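Local coordinates for protein transcription regulator AmtR (Mycobacterium smegmatis, PDB 5E57) that probably acts as a TetR-family transcription regulator of nitrogen metabolism, binding DNA through a helix-turn-helix and carrying a ligand-binding domain, at residues 81-92 with 127-138; 96-107 with 156-164. All coordinates share one frame; numbering follows the deposited sequence.

Contact 1: residues 81-92 with 127-138; sequences AAPRLHALVIYD and LRSAYRSLAAAV
Leu85 and Tyr131 are the two knobs of this helix pair, each set in a hollow of the opposite helix. Leu85 pushes in among Tyr131, Leu134, Ala135 and Val138, its two methyls parting: CD1 meets Tyr131 CD1 at 3.8 Å, while CD2 lies against the backbone and CB of Ala135 and the CG2 of Val138. In return the Tyr131 ring fills the space between Leu85, Leu88, Val89 and Asp92. Leu88 makes a CH-pi contact there, its CD2 3.6 Å from the ring centroid and only 7° off the normal; with CG anti to the backbone N (chi1 175°), the leucine's branch is laid against that face. Val89 CG2 closes in at the ring's edge, 3.9 Å from CE1. The phenol's outer end is polar: Tyr131 OH donates to Asp92 OD2 at 2.7 Å, on the lone pair pointing away from the other carboxylate oxygen, with ring and carboxylate nearly coplanar. Leu134 has a branch for each neighbour, CD1 for Leu88 and CD2 against one face of the Arg84 guanidinium, whose NH1 bonds to Leu74 O. At the far end small residues allow close approach, Ala81 CB lying 3.6 Å from Ala137 CB. The axes of the two segments come within 9.0 Å of each other and run roughly antiparallel, at 144°. In this all-helical domain the pair is flanked by helix 65-75, where Leu88 meets Leu74, by helix 151-165, where Val156 touches Val89, Asp92 and Tyr131, and by helix 173-183, which packs on Ala82 and Val89.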
loop_
_atom_site.group_PDB
_atom_site.type_symbol
_atom_site.label_atom_id
_atom_site.label_comp_id
_atom_site.label_asym_id
_atom_site.label_seq_id
_atom_site.Cartn_x
_atom_site.Cartn_y
_atom_site.Cartn_z
ATOM N N ALA A 81 16.588 19.076 -5.365
ATOM C CA ALA A 81 15.424 18.206 -5.430
ATOM C C ALA A 81 15.036 17.613 -4.050
ATOM O O ALA A 81 13.858 17.457 -3.754
ATOM C CB ALA A 81 15.679 17.071 -6.434
ATOM N N ALA A 82 16.008 17.233 -3.226
ATOM C CA ALA A 82 15.712 16.542 -1.952
ATOM C C ALA A 82 14.747 17.295 -1.030
ATOM O O ALA A 82 13.769 16.696 -0.565
ATOM C CB ALA A 82 17.006 16.157 -1.212
ATOM N N PRO A 83 14.981 18.608 -0.796
ATOM C CA PRO A 83 14.041 19.303 0.061
ATOM C C PRO A 83 12.677 19.399 -0.571
ATOM O O PRO A 83 11.684 19.611 0.143
ATOM C CB PRO A 83 14.638 20.707 0.216
ATOM C CG PRO A 83 16.129 20.476 0.116
ATOM C CD PRO A 83 16.269 19.325 -0.888
ATOM N N ARG A 84 12.612 19.258 -1.894
ATOM C CA ARG A 84 11.328 19.507 -2.559
ATOM C C ARG A 84 10.424 18.260 -2.442
ATOM O O ARG A 84 9.241 18.345 -2.046
ATOM C CB ARG A 84 11.545 19.965 -4.000
ATOM C CG ARG A 84 11.992 21.441 -4.051
ATOM C CD ARG A 84 11.982 21.934 -5.483
ATOM N NE ARG A 84 13.059 21.352 -6.208
ATOM C CZ ARG A 84 13.053 20.954 -7.488
ATOM N NH1 ARG A 84 11.981 20.959 -8.234
ATOM N NH2 ARG A 84 14.172 20.474 -7.983
ATOM N N LEU A 85 11.036 17.135 -2.732
ATOM C CA LEU A 85 10.444 15.863 -2.557
ATOM C C LEU A 85 10.070 15.641 -1.099
ATOM O O LEU A 85 8.923 15.341 -0.805
ATOM C CB LEU A 85 11.402 14.802 -2.986
ATOM C CG LEU A 85 10.922 13.364 -2.776
ATOM C CD1 LEU A 85 9.654 13.141 -3.560
ATOM C CD2 LEU A 85 12.000 12.396 -3.261
ATOM N N HIS A 86 11.004 15.889 -0.205
ATOM C CA HIS A 86 10.682 15.852 1.208
ATOM C C HIS A 86 9.433 16.599 1.580
ATOM O O HIS A 86 8.596 16.056 2.293
ATOM C CB HIS A 86 11.832 16.276 2.098
ATOM C CG HIS A 86 11.669 15.815 3.517
ATOM N ND1 HIS A 86 11.173 16.634 4.507
ATOM C CD2 HIS A 86 11.861 14.612 4.089
ATOM C CE1 HIS A 86 11.089 15.951 5.641
ATOM N NE2 HIS A 86 11.526 14.734 5.417
ATOM N N ALA A 87 9.277 17.829 1.090
ATOM C CA ALA A 87 8.184 18.645 1.474
ATOM C C ALA A 87 6.893 18.012 0.889
ATOM O O ALA A 87 5.864 18.013 1.557
ATOM C CB ALA A 87 8.330 20.053 0.944
ATOM N N LEU A 88 6.951 17.504 -0.344
ATOM C CA LEU A 88 5.758 16.889 -0.900
ATOM C C LEU A 88 5.329 15.666 -0.043
ATOM O O LEU A 88 4.157 15.492 0.216
ATOM C CB LEU A 88 6.019 16.450 -2.342
ATOM C CG LEU A 88 4.913 15.670 -3.073
ATOM C CD1 LEU A 88 3.608 16.418 -3.099
ATOM C CD2 LEU A 88 5.396 15.359 -4.495
ATOM N N VAL A 89 6.293 14.847 0.354
ATOM C CA VAL A 89 6.004 13.606 1.097
ATOM C C VAL A 89 5.338 13.989 2.428
ATOM O O VAL A 89 4.291 13.439 2.809
ATOM C CB VAL A 89 7.316 12.845 1.352
ATOM C CG1 VAL A 89 7.131 11.709 2.292
ATOM C CG2 VAL A 89 7.856 12.253 0.055
ATOM N N ILE A 90 5.874 14.988 3.125
ATOM C CA ILE A 90 5.263 15.317 4.419
ATOM C C ILE A 90 3.845 15.779 4.180
ATOM O O ILE A 90 2.928 15.299 4.799
ATOM C CB ILE A 90 6.024 16.392 5.160
ATOM C CG1 ILE A 90 7.429 15.899 5.462
ATOM C CG2 ILE A 90 5.282 16.862 6.423
ATOM C CD1 ILE A 90 7.579 14.554 6.121
ATOM N N TYR A 91 3.651 16.659 3.215
ATOM C CA TYR A 91 2.366 17.246 3.000
ATOM C C TYR A 91 1.403 16.211 2.628
ATOM O O TYR A 91 0.263 16.177 3.130
ATOM C CB TYR A 91 2.441 18.309 1.890
ATOM C CG TYR A 91 1.124 18.968 1.571
ATOM C CD1 TYR A 91 0.655 20.051 2.343
ATOM C CD2 TYR A 91 0.335 18.529 0.531
ATOM C CE1 TYR A 91 -0.552 20.674 2.061
ATOM C CE2 TYR A 91 -0.868 19.196 0.194
ATOM C CZ TYR A 91 -1.319 20.270 0.963
ATOM O OH TYR A 91 -2.504 20.943 0.697
ATOM N N ASP A 92 1.815 15.354 1.723
ATOM C CA ASP A 92 0.851 14.373 1.180
ATOM C C ASP A 92 0.558 13.296 2.238
ATOM O O ASP A 92 -0.610 12.962 2.499
ATOM C CB ASP A 92 1.453 13.746 -0.090
ATOM C CG ASP A 92 0.432 13.073 -0.976
ATOM O OD1 ASP A 92 -0.773 13.012 -0.613
ATOM O OD2 ASP A 92 0.905 12.553 -2.034
ATOM N N LEU A 127 0.270 12.579 -10.298
ATOM C CA LEU A 127 0.912 12.748 -8.993
ATOM C C LEU A 127 2.095 11.830 -8.899
ATOM O O LEU A 127 3.249 12.234 -8.483
ATOM C CB LEU A 127 -0.061 12.454 -7.870
ATOM C CG LEU A 127 0.478 12.710 -6.479
ATOM C CD1 LEU A 127 1.034 14.111 -6.298
ATOM C CD2 LEU A 127 -0.593 12.408 -5.448
ATOM N N ARG A 128 1.822 10.584 -9.306
ATOM C CA ARG A 128 2.863 9.565 -9.324
ATOM C C ARG A 128 4.041 9.972 -10.186
ATOM O O ARG A 128 5.219 9.774 -9.812
ATOM C CB ARG A 128 2.292 8.216 -9.750
ATOM C CG ARG A 128 3.291 7.090 -9.858
ATOM C CD ARG A 128 2.700 5.826 -10.424
ATOM N NE ARG A 128 3.661 4.728 -10.483
ATOM C CZ ARG A 128 3.516 3.637 -11.262
ATOM N NH1 ARG A 128 2.439 3.444 -11.971
ATOM N NH2 ARG A 128 4.384 2.666 -11.221
ATOM N N SER A 129 3.728 10.568 -11.327
ATOM C CA SER A 129 4.759 10.966 -12.264
ATOM C C SER A 129 5.538 12.148 -11.685
ATOM O O SER A 129 6.780 12.253 -11.888
ATOM C CB SER A 129 4.112 11.296 -13.629
ATOM O OG SER A 129 5.052 11.928 -14.473
ATOM N N ALA A 130 4.860 13.035 -10.929
ATOM C CA ALA A 130 5.566 14.114 -10.338
ATOM C C ALA A 130 6.547 13.608 -9.314
ATOM O O ALA A 130 7.659 14.088 -9.216
ATOM C CB ALA A 130 4.619 15.104 -9.716
ATOM N N TYR A 131 6.124 12.671 -8.485
ATOM C CA TYR A 131 7.019 12.089 -7.511
ATOM C C TYR A 131 8.213 11.480 -8.162
ATOM O O TYR A 131 9.335 11.639 -7.693
ATOM C CB TYR A 131 6.299 10.986 -6.689
ATOM C CG TYR A 131 5.577 11.448 -5.428
ATOM C CD1 TYR A 131 6.241 11.538 -4.229
ATOM C CD2 TYR A 131 4.195 11.675 -5.416
ATOM C CE1 TYR A 131 5.588 11.893 -3.058
ATOM C CE2 TYR A 131 3.548 12.028 -4.254
ATOM C CZ TYR A 131 4.250 12.144 -3.074
ATOM O OH TYR A 131 3.564 12.516 -1.897
ATOM N N ARG A 132 7.982 10.717 -9.238
ATOM C CA ARG A 132 9.081 10.001 -9.842
ATOM C C ARG A 132 10.144 10.980 -10.431
ATOM O O ARG A 132 11.369 10.693 -10.359
ATOM C CB ARG A 132 8.528 9.055 -10.937
ATOM C CG ARG A 132 9.587 8.217 -11.588
ATOM C CD ARG A 132 9.157 7.576 -12.884
ATOM N NE ARG A 132 7.978 6.737 -12.628
ATOM C CZ ARG A 132 7.990 5.491 -12.133
ATOM N NH1 ARG A 132 9.127 4.863 -11.824
ATOM N NH2 ARG A 132 6.829 4.856 -11.961
ATOM N N SER A 133 9.670 12.090 -11.024
ATOM C CA SER A 133 10.565 13.136 -11.496
ATOM C C SER A 133 11.370 13.713 -10.385
ATOM O O SER A 133 12.554 13.797 -10.534
ATOM C CB SER A 133 9.832 14.310 -12.174
ATOM O OG SER A 133 9.084 13.828 -13.271
ATOM N N LEU A 134 10.734 14.159 -9.286
ATOM C CA LEU A 134 11.508 14.680 -8.159
ATOM C C LEU A 134 12.458 13.639 -7.641
ATOM O O LEU A 134 13.647 13.923 -7.434
ATOM C CB LEU A 134 10.626 15.136 -7.004
ATOM C CG LEU A 134 9.776 16.319 -7.343
ATOM C CD1 LEU A 134 8.698 16.466 -6.299
ATOM C CD2 LEU A 134 10.656 17.572 -7.442
ATOM N N ALA A 135 11.970 12.415 -7.449
ATOM C CA ALA A 135 12.837 11.359 -6.933
ATOM C C ALA A 135 14.009 10.963 -7.870
ATOM O O ALA A 135 15.112 10.620 -7.414
ATOM C CB ALA A 135 12.030 10.113 -6.589
ATOM N N ALA A 136 13.772 10.969 -9.161
ATOM C CA ALA A 136 14.858 10.664 -10.116
ATOM C C ALA A 136 15.951 11.761 -10.023
ATOM O O ALA A 136 17.138 11.476 -10.166
ATOM C CB ALA A 136 14.318 10.565 -11.529
ATOM N N ALA A 137 15.557 12.995 -9.716
ATOM C CA ALA A 137 16.552 14.067 -9.541
ATOM C C ALA A 137 17.303 13.903 -8.185
ATOM O O ALA A 137 18.503 14.222 -8.075
ATOM C CB ALA A 137 15.874 15.464 -9.670
ATOM N N VAL A 138 16.640 13.369 -7.151
ATOM C CA VAL A 138 17.340 13.194 -5.871
ATOM C C VAL A 138 18.385 12.104 -6.056
ATOM O O VAL A 138 19.538 12.198 -5.567
ATOM C CB VAL A 138 16.393 12.833 -4.709
ATOM C CG1 VAL A 138 17.193 12.514 -3.466
ATOM C CG2 VAL A 138 15.373 13.948 -4.468
#

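Contact 2: residues 96-107 with 156-164. With ACT (acetate ion), chain D.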
loop_
_atom_site.group_PDB
_atom_site.type_symbol
_atom_site.label_atom_id
_atom_site.label_comp_id
_atom_site.label_asym_id
_atom_site.label_seq_id
_atom_site.Cartn_x
_atom_site.Cartn_y
_atom_site.Cartn_z
ATOM N N LEU A 96 -3.207 12.284 3.839
ATOM C CA LEU A 96 -3.733 10.915 3.896
ATOM C C LEU A 96 -3.920 10.433 5.330
ATOM O O LEU A 96 -4.806 9.622 5.594
ATOM C CB LEU A 96 -2.856 9.925 3.144
ATOM C CG LEU A 96 -2.720 10.104 1.621
ATOM C CD1 LEU A 96 -1.780 9.084 1.004
ATOM C CD2 LEU A 96 -4.065 10.047 0.937
ATOM N N CYS A 97 -3.092 10.898 6.258
ATOM C CA CYS A 97 -3.292 10.545 7.677
ATOM C C CYS A 97 -4.398 11.351 8.301
ATOM O O CYS A 97 -4.945 10.926 9.307
ATOM C CB CYS A 97 -2.043 10.770 8.516
ATOM S SG CYS A 97 -0.774 9.609 8.100
ATOM N N ALA A 98 -4.738 12.498 7.739
ATOM C CA ALA A 98 -5.620 13.395 8.479
ATOM C C ALA A 98 -7.046 13.105 8.162
ATOM O O ALA A 98 -7.936 13.615 8.791
ATOM C CB ALA A 98 -5.327 14.846 8.171
ATOM N N GLY A 99 -7.305 12.301 7.175
ATOM C CA GLY A 99 -8.691 12.047 6.880
ATOM C C GLY A 99 -9.478 11.548 8.107
ATOM O O GLY A 99 -8.984 10.768 8.902
ATOM N N ARG A 100 -10.709 11.979 8.276
ATOM C CA ARG A 100 -11.562 11.255 9.203
ATOM C C ARG A 100 -11.710 9.742 8.805
ATOM O O ARG A 100 -11.745 8.868 9.648
ATOM C CB ARG A 100 -12.918 11.936 9.243
ATOM C CG ARG A 100 -13.931 11.168 10.064
ATOM C CD ARG A 100 -13.645 11.241 11.545
ATOM N NE ARG A 100 -14.564 10.390 12.307
ATOM C CZ ARG A 100 -14.399 9.088 12.526
ATOM N NH1 ARG A 100 -13.344 8.444 12.022
ATOM N NH2 ARG A 100 -15.301 8.422 13.243
ATOM N N TRP A 101 -11.727 9.453 7.502
ATOM C CA TRP A 101 -11.943 8.126 6.962
ATOM C C TRP A 101 -10.807 7.764 6.003
ATOM O O TRP A 101 -10.189 8.607 5.397
ATOM C CB TRP A 101 -13.305 8.028 6.237
ATOM C CG TRP A 101 -14.450 8.467 7.103
ATOM C CD1 TRP A 101 -15.162 9.606 6.993
ATOM C CD2 TRP A 101 -14.966 7.776 8.233
ATOM N NE1 TRP A 101 -16.140 9.641 7.928
ATOM C CE2 TRP A 101 -16.026 8.547 8.738
ATOM C CE3 TRP A 101 -14.646 6.563 8.851
ATOM C CZ2 TRP A 101 -16.780 8.167 9.865
ATOM C CZ3 TRP A 101 -15.394 6.162 9.966
ATOM C CH2 TRP A 101 -16.446 6.981 10.483
ATOM N N ASN A 102 -10.508 6.489 5.890
ATOM C CA ASN A 102 -9.330 6.082 5.131
ATOM C C ASN A 102 -9.628 5.954 3.631
ATOM O O ASN A 102 -9.595 4.866 3.072
ATOM C CB ASN A 102 -8.775 4.757 5.730
ATOM C CG ASN A 102 -7.434 4.350 5.143
ATOM O OD1 ASN A 102 -6.669 5.189 4.675
ATOM N ND2 ASN A 102 -7.127 3.054 5.207
ATOM N N LEU A 103 -9.865 7.085 2.964
ATOM C CA LEU A 103 -10.373 7.073 1.544
ATOM C C LEU A 103 -9.395 6.453 0.579
ATOM O O LEU A 103 -9.767 5.877 -0.390
ATOM C CB LEU A 103 -10.704 8.473 1.064
ATOM C CG LEU A 103 -11.815 9.167 1.880
ATOM C CD1 LEU A 103 -11.803 10.679 1.613
ATOM C CD2 LEU A 103 -13.169 8.490 1.632
ATOM N N GLY A 104 -8.104 6.497 0.875
ATOM C CA GLY A 104 -7.147 5.904 -0.041
ATOM C C GLY A 104 -7.309 4.423 -0.144
ATOM O O GLY A 104 -6.778 3.781 -1.069
ATOM N N ALA A 105 -8.005 3.838 0.839
ATOM C CA ALA A 105 -8.290 2.445 0.794
ATOM C C ALA A 105 -9.181 2.137 -0.393
ATOM O O ALA A 105 -9.255 0.995 -0.783
ATOM C CB ALA A 105 -9.006 1.991 2.054
ATOM N N LEU A 106 -9.842 3.139 -0.966
ATOM C CA LEU A 106 -10.744 2.845 -2.111
ATOM C C LEU A 106 -9.981 2.765 -3.485
ATOM O O LEU A 106 -10.549 2.356 -4.496
ATOM C CB LEU A 106 -11.827 3.918 -2.142
ATOM C CG LEU A 106 -12.697 4.055 -0.881
ATOM C CD1 LEU A 106 -13.529 5.317 -1.044
ATOM C CD2 LEU A 106 -13.566 2.817 -0.626
ATOM N N TYR A 107 -8.698 3.112 -3.504
ATOM C CA TYR A 107 -7.921 3.163 -4.766
ATOM C C TYR A 107 -7.894 1.843 -5.462
ATOM O O TYR A 107 -7.727 1.799 -6.633
ATOM C CB TYR A 107 -6.478 3.589 -4.500
ATOM C CG TYR A 107 -6.266 5.041 -4.066
ATOM C CD1 TYR A 107 -7.252 6.000 -4.186
ATOM C CD2 TYR A 107 -5.035 5.457 -3.632
ATOM C CE1 TYR A 107 -7.027 7.333 -3.816
ATOM C CE2 TYR A 107 -4.806 6.778 -3.289
ATOM C CZ TYR A 107 -5.804 7.696 -3.405
ATOM O OH TYR A 107 -5.565 8.968 -3.058
ATOM N N VAL A 156 4.549 6.868 0.593
ATOM C CA VAL A 156 3.470 7.781 1.005
ATOM C C VAL A 156 2.120 7.118 1.044
ATOM O O VAL A 156 1.320 7.305 2.033
ATOM C CB VAL A 156 3.387 8.998 0.058
ATOM C CG1 VAL A 156 2.122 9.794 0.254
ATOM C CG2 VAL A 156 4.628 9.846 0.180
ATOM N N GLU A 157 1.841 6.330 0.006
ATOM C CA GLU A 157 0.586 5.597 -0.070
ATOM C C GLU A 157 0.510 4.490 0.984
ATOM O O GLU A 157 -0.583 4.086 1.373
ATOM C CB GLU A 157 0.316 5.066 -1.529
ATOM C CG GLU A 157 -0.036 6.273 -2.458
ATOM C CD GLU A 157 -0.939 5.925 -3.614
ATOM O OE1 GLU A 157 -0.947 4.733 -3.980
ATOM O OE2 GLU A 157 -1.598 6.862 -4.190
ATOM N N SER A 158 1.648 4.055 1.505
ATOM C CA SER A 158 1.609 3.047 2.561
ATOM C C SER A 158 0.897 3.515 3.805
ATOM O O SER A 158 0.434 2.707 4.632
ATOM C CB SER A 158 2.991 2.507 2.897
ATOM O OG SER A 158 3.652 3.330 3.791
ATOM N N VAL A 159 0.717 4.799 3.971
ATOM C CA VAL A 159 -0.013 5.248 5.204
ATOM C C VAL A 159 -1.478 4.730 5.230
ATOM O O VAL A 159 -2.081 4.561 6.306
ATOM C CB VAL A 159 0.130 6.766 5.479
ATOM C CG1 VAL A 159 1.569 7.209 5.354
ATOM C CG2 VAL A 159 -0.751 7.610 4.572
ATOM N N ILE A 160 -2.015 4.511 4.031
ATOM C CA ILE A 160 -3.348 3.967 3.838
ATOM C C ILE A 160 -3.403 2.553 4.457
ATOM O O ILE A 160 -4.297 2.269 5.253
ATOM C CB ILE A 160 -3.750 3.873 2.379
ATOM C CG1 ILE A 160 -3.905 5.232 1.694
ATOM C CG2 ILE A 160 -5.076 3.106 2.240
ATOM C CD1 ILE A 160 -3.648 5.127 0.175
ATOM N N ASN A 161 -2.415 1.745 4.159
ATOM C CA ASN A 161 -2.292 0.432 4.780
ATOM C C ASN A 161 -2.079 0.524 6.304
ATOM O O ASN A 161 -2.622 -0.279 7.041
ATOM C CB ASN A 161 -1.153 -0.338 4.155
ATOM C CG ASN A 161 -1.290 -0.457 2.636
ATOM O OD1 ASN A 161 -1.616 -1.517 2.109
ATOM N ND2 ASN A 161 -1.045 0.649 1.928
ATOM N N SER A 162 -1.295 1.493 6.785
ATOM C CA SER A 162 -1.090 1.691 8.247
ATOM C C SER A 162 -2.396 2.018 8.957
ATOM O O SER A 162 -2.684 1.465 10.017
ATOM C CB SER A 162 -0.075 2.794 8.557
ATOM O OG SER A 162 1.198 2.503 8.015
ATOM N N ARG A 163 -3.195 2.909 8.360
ATOM C CA ARG A 163 -4.497 3.276 8.920
ATOM C C ARG A 163 -5.480 2.087 9.036
ATOM O O ARG A 163 -6.328 2.043 9.927
ATOM C CB ARG A 163 -5.142 4.361 8.057
ATOM C CG ARG A 163 -4.560 5.717 8.288
ATOM C CD ARG A 163 -5.356 6.777 7.560
ATOM N NE ARG A 163 -6.665 6.969 8.169
ATOM C CZ ARG A 163 -7.395 8.054 8.027
ATOM N NH1 ARG A 163 -6.932 9.092 7.283
ATOM N NH2 ARG A 163 -8.599 8.127 8.638
ATOM N N SER A 164 -5.363 1.169 8.083
ATOM C CA SER A 164 -6.179 0.036 8.028
ATOM C C SER A 164 -5.792 -0.933 9.135
ATOM O O SER A 164 -6.658 -1.553 9.718
ATOM C CB SER A 164 -5.951 -0.676 6.712
ATOM O OG SER A 164 -6.888 -1.708 6.562
HETATM C C ACT D . -1.940 10.236 -3.060
HETATM O O ACT D . -2.849 9.538 -3.457
HETATM O OXT ACT D . -0.776 9.751 -3.155
HETATM C CH3 ACT D . -2.285 11.618 -2.489
#
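The guanidinium of Arg163 lies flat against the loop that leaves helix 82-98, with Asn102 CA 4.0 Å above one face and the carbonyls of Leu96 and Gly99 near its edge. One arginine side chain thus bridges carbonyls of the last turn of that helix and of the loop after it, within the all-helical body of a TetR-type regulator. NH1 donates to Leu96 O at 2.8 Å, almost in the guanidinium plane, and NH2 to Gly99 O at 2.7 Å, approaching from above that carbonyl's plane; a weak second bond from NH1 also reaches Gly99 O. A bend at chi3 (70°) turns the arginine's end into the loop. The Tyr107 ring has Gly104 CA over one face and an acetate oxygen at its edge. Its OH bonds to that acetate, probably from the crystallisation liquor, and to Thr63. Glu157 OE2 sits beside the same acetate and pairs with Arg124. Between these polar ends, Ile160 presses CG2 and CD1 onto Gly104, where the missing side chain lets the helix come close. Leu96 CB and Val159 CG2 meet tightly at 3.4 Å. Asn102, centre of an inverse gamma turn, slides past Arg163 in the opposite direction, their flat groups 16° apart. Its ND2 donates to Ile160 O at 2.9 Å, from the opposite face of that carbonyl to Ser164 N.

Overall arrangement
From the N terminus, the DNA-binding region comes first, with its predicted helix-turn-helix, and helix 82-98 follows. This helix supplies the first segment of contact 1 and begins that of contact 2, which runs on through a loop into a 3-10 turn at 103-106. Helix 118-142 then returns to close contact 1 across 34 intervening residues, and helix 151-165, next in the chain, closes contact 2 across 48. The segments alternate, so the two loops cross rather than nest. Their centres lie about 19 Å apart, yet they touch, because Val156 of contact 2 reaches the helix pair of contact 1. Together they tie helices 82-98, 118-142 and 151-165 into one bundle.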